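Local structure of putative sulfurtransferase DsrE (Allochromatium vinosum, 2HY5) at residues A[2-6]-A[23-27]. The protein is of incompletely known function but probably acts as a sulfurtransferase that carries sulfur as a persulfide and may take part in oxidising intracellular sulfur. Residues are numbered along the deposited sequence; the frame is centred on the assembly and turned at random.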
# COMPACT_ATOMS: atom_id res chain seq x y z
N LYS A 2 -4.05 -28.52 8.06
CA LYS A 2 -4.88 -27.44 8.59
C LYS A 2 -4.20 -26.10 8.31
O LYS A 2 -3.01 -25.93 8.58
CB LYS A 2 -5.06 -27.60 10.10
CG LYS A 2 -5.64 -28.93 10.54
CD LYS A 2 -5.77 -28.99 12.05
CE LYS A 2 -6.34 -30.31 12.53
NZ LYS A 2 -6.44 -30.36 14.02
N PHE A 3 -4.97 -25.15 7.80
CA PHE A 3 -4.46 -23.81 7.46
C PHE A 3 -5.04 -22.70 8.32
O PHE A 3 -6.19 -22.75 8.74
CB PHE A 3 -4.81 -23.45 6.02
CG PHE A 3 -4.00 -24.17 4.99
CD1 PHE A 3 -2.72 -23.72 4.67
CD2 PHE A 3 -4.51 -25.29 4.34
CE1 PHE A 3 -1.96 -24.39 3.70
CE2 PHE A 3 -3.76 -25.95 3.38
CZ PHE A 3 -2.48 -25.50 3.06
N ALA A 4 -4.21 -21.68 8.55
CA ALA A 4 -4.62 -20.49 9.26
C ALA A 4 -4.34 -19.42 8.20
O ALA A 4 -3.21 -19.30 7.73
CB ALA A 4 -3.75 -20.26 10.49
N LEU A 5 -5.37 -18.68 7.79
CA LEU A 5 -5.18 -17.64 6.78
C LEU A 5 -5.34 -16.26 7.39
O LEU A 5 -6.28 -16.01 8.14
CB LEU A 5 -6.19 -17.81 5.64
CG LEU A 5 -6.22 -19.16 4.92
CD1 LEU A 5 -7.19 -19.08 3.75
CD2 LEU A 5 -4.83 -19.53 4.43
N GLN A 6 -4.42 -15.37 7.06
CA GLN A 6 -4.44 -14.00 7.57
C GLN A 6 -4.54 -13.06 6.38
O GLN A 6 -3.78 -13.20 5.42
CB GLN A 6 -3.15 -13.72 8.35
CG GLN A 6 -3.14 -12.40 9.12
CD GLN A 6 -1.78 -12.10 9.73
OE1 GLN A 6 -1.11 -12.99 10.26
NE2 GLN A 6 -1.39 -10.83 9.70
N PHE A 23 -7.12 -18.97 -2.87
CA PHE A 23 -6.27 -19.96 -2.20
C PHE A 23 -7.14 -20.83 -1.30
O PHE A 23 -7.03 -22.06 -1.30
CB PHE A 23 -5.21 -19.27 -1.33
CG PHE A 23 -4.28 -20.23 -0.64
CD1 PHE A 23 -3.10 -20.64 -1.26
CD2 PHE A 23 -4.60 -20.75 0.61
CE1 PHE A 23 -2.25 -21.55 -0.64
CE2 PHE A 23 -3.76 -21.67 1.24
CZ PHE A 23 -2.58 -22.07 0.62
N ALA A 24 -8.00 -20.19 -0.51
CA ALA A 24 -8.88 -20.90 0.40
C ALA A 24 -9.78 -21.87 -0.35
O ALA A 24 -9.91 -23.03 0.05
CB ALA A 24 -9.74 -19.91 1.18
N LYS A 25 -10.40 -21.39 -1.42
CA LYS A 25 -11.29 -22.24 -2.20
C LYS A 25 -10.54 -23.45 -2.74
O LYS A 25 -11.03 -24.57 -2.68
CB LYS A 25 -11.90 -21.44 -3.35
CG LYS A 25 -13.10 -22.13 -3.99
CD LYS A 25 -13.91 -21.16 -4.83
CE LYS A 25 -13.30 -20.96 -6.20
NZ LYS A 25 -13.47 -22.18 -7.05
N ALA A 26 -9.34 -23.22 -3.26
CA ALA A 26 -8.56 -24.31 -3.82
C ALA A 26 -8.14 -25.31 -2.75
O ALA A 26 -8.14 -26.52 -2.98
CB ALA A 26 -7.33 -23.76 -4.53
N ALA A 27 -7.80 -24.81 -1.57
CA ALA A 27 -7.38 -25.65 -0.46
C ALA A 27 -8.56 -26.48 0.04
O ALA A 27 -8.42 -27.67 0.32
CB ALA A 27 -6.83 -24.80 0.66
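F3 and L5 of strand segment 2-6 meet F23, A24 and A27 of helix segment 23-27, the two axes running nearly antiparallel at 170° and 10.9 Å apart at their closest. F3 lies level with A27 and L5 with A24. The rings of F3 and F23 form a T-shaped pair. The edge of F23 points at one face of F3, with the planes at 87° and the centroids 5.5 Å apart. The touch is near the rim: CZ of F23 lies 3.9 Å from CE1 of F3. F23 has CG anti to its backbone N (chi1 -178°), which carries the ring out from the helix toward the strand. At the other rim of the F3 ring, on the same side as F23, CB of A27 sits obliquely, 4.3 Å from CE2 of F3.

L5 uses both of its methyl branches. CD1 of L5 packs on CB of A24 at 3.7 Å. CD2 of L5 comes obliquely against F23, 4.0 Å from CE2 of F23. F23 therefore touches both strand side chains.

The contact belongs to the right-handed beta-alpha-beta unit made by strand 2-7, helix 16-29 and strand 33-39 of the parallel sheet, away from the predicted persulfide cysteine C78. I34 of the next strand touches both L5 and A24, and V126 on strand 124-128 touches F3 and L5. F23 also makes an edge-to-face pair with F88 of the DsrH chain, whose V89 packs on A27. The layer between sheet and helix thus runs on into a subunit interface. All five touching residues are buried and they meet through carbon atoms alone, so the helix is held on the sheet here by apolar packing and the aromatic pair.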